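Local coordinates for protein GDP-perosamine synthase (Caulobacter crescentus, PDB 3BN1) that catalyses the pyridoxal-phosphate-dependent transfer of an amino group from L-glutamate to GDP-4-keto-6-deoxy-D-mannose, making GDP-perosamine for the O-antigen of the outer membrane, at residues R38-V41 and E42-A46; I241-A244 and Q245-V249; Q215-P219 and N220-W224. One frame throughout, in Å; residues are numbered along the deposited sequence.

Contact 1 (R38-V41 and E42-A46); sequences RFIV and EFEKA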
loop_
_atom_site.group_PDB
_atom_site.type_symbol
_atom_site.label_atom_id
_atom_site.label_comp_id
_atom_site.label_asym_id
_atom_site.label_seq_id
_atom_site.Cartn_x
_atom_site.Cartn_y
_atom_site.Cartn_z
ATOM N N ARG A 38 -6.141 9.805 15.548
ATOM C CA ARG A 38 -6.494 11.221 15.374
ATOM C C ARG A 38 -5.990 11.867 14.079
ATOM O O ARG A 38 -6.719 12.555 13.349
ATOM C CB ARG A 38 -6.030 12.087 16.583
ATOM C CG ARG A 38 -4.820 13.064 16.297
ATOM C CD ARG A 38 -4.331 14.097 17.391
ATOM N NE ARG A 38 -3.899 15.350 16.738
ATOM C CZ ARG A 38 -3.109 16.299 17.252
ATOM N NH1 ARG A 38 -2.640 16.180 18.484
ATOM N NH2 ARG A 38 -2.773 17.388 16.548
ATOM N N PHE A 39 -4.701 11.726 13.837
ATOM C CA PHE A 39 -4.138 12.391 12.664
ATOM C C PHE A 39 -4.845 12.017 11.364
ATOM O O PHE A 39 -5.081 12.875 10.496
ATOM C CB PHE A 39 -2.643 12.129 12.635
ATOM C CG PHE A 39 -1.908 12.777 13.783
ATOM C CD1 PHE A 39 -1.905 14.169 13.947
ATOM C CD2 PHE A 39 -1.187 12.026 14.682
ATOM C CE1 PHE A 39 -1.183 14.774 14.958
ATOM C CE2 PHE A 39 -0.476 12.628 15.697
ATOM C CZ PHE A 39 -0.486 14.000 15.844
ATOM N N ILE A 40 -5.169 10.732 11.213
ATOM C CA ILE A 40 -5.870 10.296 9.996
ATOM C C ILE A 40 -7.165 11.119 9.752
ATOM O O ILE A 40 -7.422 11.725 8.674
ATOM C CB ILE A 40 -6.087 8.737 9.976
ATOM C CG1 ILE A 40 -4.808 8.011 10.384
ATOM C CG2 ILE A 40 -6.519 8.299 8.591
ATOM C CD1 ILE A 40 -4.881 6.487 10.271
ATOM N N VAL A 41 -8.008 11.146 10.769
ATOM C CA VAL A 41 -9.251 11.866 10.625
ATOM C C VAL A 41 -8.969 13.393 10.465
ATOM O O VAL A 41 -9.647 14.091 9.693
ATOM C CB VAL A 41 -10.122 11.527 11.859
ATOM C CG1 VAL A 41 -9.548 12.206 13.097
ATOM C CG2 VAL A 41 -11.591 11.823 11.616
ATOM N N GLU A 42 -8.007 13.911 11.236
ATOM C CA GLU A 42 -7.695 15.340 11.146
ATOM C C GLU A 42 -7.155 15.721 9.785
ATOM O O GLU A 42 -7.573 16.706 9.181
ATOM C CB GLU A 42 -6.720 15.805 12.213
ATOM C CG GLU A 42 -7.312 15.745 13.598
ATOM C CD GLU A 42 -6.404 16.374 14.640
ATOM O OE1 GLU A 42 -5.172 16.247 14.488
ATOM O OE2 GLU A 42 -6.925 16.989 15.597
ATOM N N PHE A 43 -6.225 14.917 9.316
ATOM C CA PHE A 43 -5.653 15.153 8.003
ATOM C C PHE A 43 -6.727 15.039 6.920
ATOM O O PHE A 43 -6.863 15.931 6.055
ATOM C CB PHE A 43 -4.548 14.100 7.766
ATOM C CG PHE A 43 -3.751 14.339 6.508
ATOM C CD1 PHE A 43 -3.579 15.645 6.005
ATOM C CD2 PHE A 43 -3.202 13.255 5.797
ATOM C CE1 PHE A 43 -2.820 15.866 4.835
ATOM C CE2 PHE A 43 -2.463 13.481 4.591
ATOM C CZ PHE A 43 -2.273 14.780 4.117
ATOM N N GLU A 44 -7.588 14.027 7.003
ATOM C CA GLU A 44 -8.611 13.949 5.983
ATOM C C GLU A 44 -9.501 15.175 6.058
ATOM O O GLU A 44 -9.874 15.733 5.043
ATOM C CB GLU A 44 -9.462 12.652 6.062
ATOM C CG GLU A 44 -8.663 11.320 5.758
ATOM C CD GLU A 44 -9.499 10.062 5.928
ATOM O OE1 GLU A 44 -10.408 10.118 6.799
ATOM O OE2 GLU A 44 -9.267 9.043 5.209
ATOM N N LYS A 45 -9.844 15.563 7.279
ATOM C CA LYS A 45 -10.697 16.723 7.475
ATOM C C LYS A 45 -10.103 17.983 6.854
ATOM O O LYS A 45 -10.738 18.687 6.080
ATOM C CB LYS A 45 -10.869 16.944 8.974
ATOM C CG LYS A 45 -12.295 17.302 9.366
ATOM C CD LYS A 45 -12.342 18.506 10.312
ATOM C CE LYS A 45 -12.351 19.855 9.575
ATOM N NZ LYS A 45 -13.517 20.732 9.916
ATOM N N ALA A 46 -8.917 18.328 7.311
ATOM C CA ALA A 46 -8.235 19.523 6.812
ATOM C C ALA A 46 -8.063 19.469 5.304
ATOM O O ALA A 46 -8.032 20.486 4.614
ATOM C CB ALA A 46 -6.834 19.567 7.436
#
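Glu42 turns its CG to the side of its own backbone N (chi1 -67°) and runs out extended beyond it, which carries the carboxylate back along the helix toward Arg38, one turn earlier. The arginine chain, extended about CB-CG and then bent about CG-CD, brings NE to meet it: Arg38 NE gives a salt-bridging hydrogen bond to Glu42 OE1 over 2.7 Å. OE1 sits at the edge of the guanidinium and close to its plane, whereas on the acid's side the donor arrives from above the carboxylate, about 45° out of its plane. The two flat groups thus stand steeply to each other, 79° apart, so the bridge uses one oxygen and not a side-on pair; Arg38 NH2 adds a weak second bond to the same Glu42 OE1, 3.4 Å away. Phe39 CE1 lies over one face of the Arg38 guanidinium, 3.1 Å from its plane and offset toward the rim, while Phe39 CD1 is 3.9 Å from Glu42 OE1.

The backbone follows the i to i+4 pattern: Phe43 N bonds to Phe39 O at 2.6 Å, and Glu44 N to Ile40 O and Lys45 N to Val41 O at 2.8 Å each. Outside this turn, Arg38 has a second acid in Glu26 and makes a cation-pi contact with Tyr23, and Phe39 meets the same tyrosine ring. The carboxylate of Glu44 is taken up by Arg213, Arg210 and the backbone N of Ala58, and Phe43 packs against Phe184.

The result is an i to i+4 Arg-Glu salt bridge on the first turns of helix 38-51, an amphipathic helix whose aromatic side is buried in this aminotransferase fold.

Contact 2 (I241-A244 and Q245-V249); sequences IGLA and QLERV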
loop_
_atom_site.group_PDB
_atom_site.type_symbol
_atom_site.label_atom_id
_atom_site.label_comp_id
_atom_site.label_asym_id
_atom_site.label_seq_id
_atom_site.Cartn_x
_atom_site.Cartn_y
_atom_site.Cartn_z
ATOM N N ILE A 241 2.474 13.428 9.630
ATOM C CA ILE A 241 3.366 14.204 8.782
ATOM C C ILE A 241 2.533 14.996 7.780
ATOM O O ILE A 241 2.743 16.217 7.503
ATOM C CB ILE A 241 4.394 13.323 8.020
ATOM C CG1 ILE A 241 5.292 12.545 9.021
ATOM C CG2 ILE A 241 5.213 14.294 7.066
ATOM C CD1 ILE A 241 6.292 11.493 8.447
ATOM N N GLY A 242 1.565 14.301 7.208
ATOM C CA GLY A 242 0.726 15.005 6.264
ATOM C C GLY A 242 0.002 16.264 6.810
ATOM O O GLY A 242 -0.286 17.254 6.118
ATOM N N LEU A 243 -0.423 16.167 8.040
ATOM C CA LEU A 243 -1.196 17.237 8.597
ATOM C C LEU A 243 -0.268 18.400 8.840
ATOM O O LEU A 243 -0.575 19.572 8.541
ATOM C CB LEU A 243 -1.757 16.690 9.915
ATOM C CG LEU A 243 -2.641 17.758 10.569
ATOM C CD1 LEU A 243 -3.702 18.361 9.631
ATOM C CD2 LEU A 243 -3.241 17.352 11.943
ATOM N N ALA A 244 0.895 18.083 9.397
ATOM C CA ALA A 244 1.885 19.146 9.641
ATOM C C ALA A 244 2.300 19.808 8.311
ATOM O O ALA A 244 2.532 21.020 8.238
ATOM C CB ALA A 244 3.087 18.586 10.385
ATOM N N GLN A 245 2.385 19.029 7.237
ATOM C CA GLN A 245 2.760 19.616 5.936
ATOM C C GLN A 245 1.657 20.542 5.486
ATOM O O GLN A 245 1.937 21.623 4.966
ATOM C CB GLN A 245 2.888 18.527 4.871
ATOM C CG GLN A 245 4.132 17.711 5.063
ATOM C CD GLN A 245 5.339 18.368 4.373
ATOM O OE1 GLN A 245 5.478 18.328 3.142
ATOM N NE2 GLN A 245 6.179 19.032 5.175
ATOM N N LEU A 246 0.415 20.066 5.621
ATOM C CA LEU A 246 -0.709 20.866 5.149
ATOM C C LEU A 246 -0.870 22.175 5.894
ATOM O O LEU A 246 -1.291 23.159 5.299
ATOM C CB LEU A 246 -2.026 20.089 5.086
ATOM C CG LEU A 246 -3.396 20.574 4.567
ATOM C CD1 LEU A 246 -3.484 21.075 3.127
ATOM C CD2 LEU A 246 -4.513 19.534 4.820
ATOM N N GLU A 247 -0.574 22.165 7.194
ATOM C CA GLU A 247 -0.621 23.395 7.987
ATOM C C GLU A 247 0.284 24.462 7.401
ATOM O O GLU A 247 0.136 25.647 7.672
ATOM C CB GLU A 247 -0.126 23.120 9.403
ATOM C CG GLU A 247 -0.993 22.183 10.212
ATOM C CD GLU A 247 -0.310 21.755 11.519
ATOM O OE1 GLU A 247 0.940 21.796 11.599
ATOM O OE2 GLU A 247 -1.021 21.331 12.463
ATOM N N ARG A 248 1.260 24.062 6.614
ATOM C CA ARG A 248 2.166 25.058 6.103
ATOM C C ARG A 248 2.111 25.078 4.599
ATOM O O ARG A 248 3.050 25.533 3.973
ATOM C CB ARG A 248 3.569 24.751 6.623
ATOM C CG ARG A 248 3.821 25.401 8.022
ATOM C CD ARG A 248 5.208 25.164 8.557
ATOM N NE ARG A 248 6.228 25.788 7.724
ATOM C CZ ARG A 248 6.487 27.089 7.738
ATOM N NH1 ARG A 248 7.428 27.580 6.943
ATOM N NH2 ARG A 248 5.789 27.884 8.546
ATOM N N VAL A 249 1.006 24.604 4.041
ATOM C CA VAL A 249 0.876 24.497 2.593
ATOM C C VAL A 249 1.115 25.826 1.887
ATOM O O VAL A 249 1.851 25.914 0.898
ATOM C CB VAL A 249 -0.480 23.896 2.149
ATOM C CG1 VAL A 249 -1.594 24.928 2.280
ATOM C CG2 VAL A 249 -0.407 23.465 0.688
HETATM O O HOH W 1 3.172 22.168 10.704
#
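Ile241 and Gln245 lie side by side and point the same way, one turn apart near the C-terminal end of helix 236-247, with Ile241 CG2 4.1 Å from Gln245 CG. The motif is a plain alpha-helical i to i+4 pairing. Gln245 then bends sharply at its second torsion (chi2 -86°), which swings the amide off the isoleucine; its NE2 is held by Glu20 and the carbonyl of Arg15 and its OE1 by the backbone N of Thr191, so both ends of this buried amide are satisfied. Ile241 also packs on Ile33 of the second subunit.

On another side of the helix Glu247 keeps its CG beside its own N and extends backward along the preceding turn. Glu247 CG lies 3.1 Å from Leu243 O, and Glu247 OE1 3.4 Å from Ala244 CA. Leu243 and Leu246 face helix 38-51, where they touch Glu42 and Ala46. Along the backbone Gln245 N bonds to Ile241 O, Leu246 N to Gly242 O and Glu247 N to Leu243 O. Arg248 is at the N-cap position of helix 249-266, and its NE forms a salt bridge with Asp17. A water near Glu247 OE1 sits implausibly close to it, so a bridge through that water is doubtful, but the same water donates a sound hydrogen bond to Ala244 O over 2.8 Å.

Contact 3 (Q215-P219 and N220-W224); sequences QGMDP and NRRYW. With ACT (acetate ion), chain E.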
loop_
_atom_site.group_PDB
_atom_site.type_symbol
_atom_site.label_atom_id
_atom_site.label_comp_id
_atom_site.label_asym_id
_atom_site.label_seq_id
_atom_site.Cartn_x
_atom_site.Cartn_y
_atom_site.Cartn_z
ATOM N N GLN A 215 -9.955 -3.275 3.691
ATOM C CA GLN A 215 -10.018 -4.709 3.425
ATOM C C GLN A 215 -11.410 -5.183 3.097
ATOM O O GLN A 215 -11.652 -6.365 3.208
ATOM C CB GLN A 215 -9.454 -5.540 4.555
ATOM C CG GLN A 215 -7.961 -5.245 4.844
ATOM C CD GLN A 215 -7.010 -6.109 4.058
ATOM O OE1 GLN A 215 -7.342 -6.509 2.942
ATOM N NE2 GLN A 215 -5.906 -6.549 4.686
ATOM N N GLY A 216 -12.322 -4.309 2.661
ATOM C CA GLY A 216 -13.672 -4.803 2.308
ATOM C C GLY A 216 -14.514 -5.241 3.557
ATOM O O GLY A 216 -15.547 -5.898 3.405
ATOM N N MET A 217 -14.129 -4.810 4.772
ATOM C CA MET A 217 -14.884 -5.177 5.997
ATOM C C MET A 217 -16.013 -4.233 6.299
ATOM O O MET A 217 -15.902 -3.024 6.206
ATOM C CB MET A 217 -13.973 -5.239 7.219
ATOM C CG MET A 217 -14.618 -5.838 8.436
ATOM S SD MET A 217 -13.496 -6.001 9.843
ATOM C CE MET A 217 -13.537 -4.343 10.445
ATOM N N ASP A 218 -17.122 -4.787 6.711
ATOM C CA ASP A 218 -18.266 -3.930 6.920
ATOM C C ASP A 218 -18.031 -3.000 8.088
ATOM O O ASP A 218 -17.783 -3.468 9.192
ATOM C CB ASP A 218 -19.457 -4.890 7.162
ATOM C CG ASP A 218 -20.786 -4.190 7.327
ATOM O OD1 ASP A 218 -20.807 -2.982 7.604
ATOM O OD2 ASP A 218 -21.809 -4.882 7.195
ATOM N N PRO A 219 -18.082 -1.681 7.902
ATOM C CA PRO A 219 -17.818 -0.814 9.061
ATOM C C PRO A 219 -18.835 -1.055 10.148
ATOM O O PRO A 219 -18.675 -0.545 11.254
ATOM C CB PRO A 219 -18.110 0.610 8.569
ATOM C CG PRO A 219 -18.940 0.417 7.285
ATOM C CD PRO A 219 -18.536 -0.927 6.706
ATOM N N ASN A 220 -19.913 -1.751 9.796
ATOM C CA ASN A 220 -20.970 -2.030 10.752
ATOM C C ASN A 220 -21.032 -3.454 11.249
ATOM O O ASN A 220 -21.937 -3.802 11.951
ATOM C CB ASN A 220 -22.325 -1.615 10.203
ATOM C CG ASN A 220 -22.569 -0.125 10.356
ATOM O OD1 ASN A 220 -22.687 0.388 11.476
ATOM N ND2 ASN A 220 -22.611 0.586 9.231
ATOM N N ARG A 221 -20.116 -4.319 10.855
ATOM C CA ARG A 221 -20.211 -5.676 11.328
ATOM C C ARG A 221 -18.781 -6.113 11.226
ATOM O O ARG A 221 -18.339 -6.604 10.185
ATOM C CB ARG A 221 -21.095 -6.555 10.459
ATOM C CG ARG A 221 -21.012 -8.036 10.881
ATOM C CD ARG A 221 -22.289 -8.890 11.026
ATOM N NE ARG A 221 -22.938 -9.266 9.767
ATOM C CZ ARG A 221 -23.222 -10.505 9.344
ATOM N NH1 ARG A 221 -22.875 -11.599 10.031
ATOM N NH2 ARG A 221 -23.852 -10.644 8.173
ATOM N N ARG A 222 -18.052 -5.838 12.299
ATOM C CA ARG A 222 -16.646 -6.185 12.332
ATOM C C ARG A 222 -16.506 -7.675 12.028
ATOM O O ARG A 222 -17.336 -8.482 12.470
ATOM C CB ARG A 222 -16.083 -5.893 13.719
ATOM C CG ARG A 222 -14.563 -5.781 13.842
ATOM C CD ARG A 222 -14.145 -5.332 15.257
ATOM N NE ARG A 222 -12.857 -4.673 15.250
ATOM C CZ ARG A 222 -11.801 -5.069 14.543
ATOM N NH1 ARG A 222 -11.854 -6.129 13.745
ATOM N NH2 ARG A 222 -10.669 -4.386 14.629
ATOM N N TYR A 223 -15.429 -8.032 11.326
ATOM C CA TYR A 223 -15.099 -9.431 10.983
ATOM C C TYR A 223 -15.886 -10.028 9.793
ATOM O O TYR A 223 -15.685 -11.195 9.405
ATOM C CB TYR A 223 -15.172 -10.328 12.238
ATOM C CG TYR A 223 -14.454 -9.739 13.408
ATOM C CD1 TYR A 223 -13.115 -9.348 13.304
ATOM C CD2 TYR A 223 -15.079 -9.623 14.635
ATOM C CE1 TYR A 223 -12.455 -8.774 14.376
ATOM C CE2 TYR A 223 -14.383 -9.087 15.727
ATOM C CZ TYR A 223 -13.109 -8.628 15.588
ATOM O OH TYR A 223 -12.494 -8.095 16.708
ATOM N N TRP A 224 -16.824 -9.228 9.284
ATOM C CA TRP A 224 -17.666 -9.546 8.140
ATOM C C TRP A 224 -17.211 -8.760 6.898
ATOM O O TRP A 224 -16.915 -7.574 6.949
ATOM C CB TRP A 224 -19.139 -9.337 8.436
ATOM C CG TRP A 224 -19.986 -10.066 7.446
ATOM C CD1 TRP A 224 -20.609 -9.510 6.362
ATOM C CD2 TRP A 224 -20.241 -11.493 7.378
ATOM N NE1 TRP A 224 -21.297 -10.490 5.690
ATOM C CE2 TRP A 224 -21.089 -11.709 6.292
ATOM C CE3 TRP A 224 -19.835 -12.594 8.135
ATOM C CZ2 TRP A 224 -21.561 -12.988 5.954
ATOM C CZ3 TRP A 224 -20.320 -13.847 7.817
ATOM C CH2 TRP A 224 -21.145 -14.041 6.719
HETATM C C ACT E . -6.087 -6.097 8.577
HETATM O O ACT E . -5.285 -5.871 7.624
HETATM O OXT ACT E . -7.217 -5.362 8.730
HETATM C CH3 ACT E . -5.818 -7.225 9.535
HETATM O O HOH W 2 -22.848 -1.637 7.075
#
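The guanidinium of Arg222 has Met217 CE over one face, 4.1 Å from Arg222 NH1. The methionine reaches it from across the loop, the two chains crossing at a slant, and Met217 CE comes closer still to Arg222 CG, at 3.8 Å. Arg222 CG lies in turn over the centre of the Tyr223 ring, 3.5 Å above its plane. Arg221 and Trp224 form another layered pair, the guanidinium set against one face of the indole with Arg221 NH2 3.5 Å above the ring plane and displaced toward its rim.

Met217 carries its CG opposite the backbone N (chi1 -170°) and stays extended to its sulfur, then bends at the last torsion. This places Met217 SD at 3.2 Å from Tyr223 N, a weak but fairly straight N-H...S hydrogen bond, and leaves the methyl turned toward Arg222. Next to it the backbone closes the loop, with Asp218 N donating to Trp224 O over 2.8 Å and nearly in line with the carbonyl. Arg221 N bonds to Asp218 O at 3.0 Å, the donor standing well above the carbonyl plane. A water may join Asp218 OD1 to Asn220 ND2, but its leg to OD1 is unusually short.

Beyond the loop, Tyr223 makes a cation-pi contact with Arg317 of the second subunit, a residue of the 2-oxoglutarate pocket there, and Trp224 meets His321 of that subunit. Gln215 NE2 hydrogen-bonds Thr63 OG1 of the second subunit and the O of an acetate ion, probably from the crystallisation liquor, which Arg233 NH2 also holds.

Two consecutive beta turns, type I at Asp218-Arg221 and type II at Arg221-Trp224, thus shape a compact surface loop whose aromatic end reaches the dimer interface beside the partner's ligand pocket.

Along the chain the order is contact 1, contact 3, contact 2. Contacts 1 and 2 are neighbours, their centres 11 Å apart, because helix 38-51 packs against helix 236-247 within the subunit: Phe43 CE1 is 3.2 Å from Gly242 O. Contact 3 stands apart in the loop between helices 203-213 and 236-247, with its centre 21 Å from that of contact 1 and 31 Å from that of contact 2, and it touches neither. Both contact 2, through Ile241, and contact 3, on a surface loop at the dimer interface, meet the second subunit of the homodimer, whereas no other chain of the assembly touches contact 1.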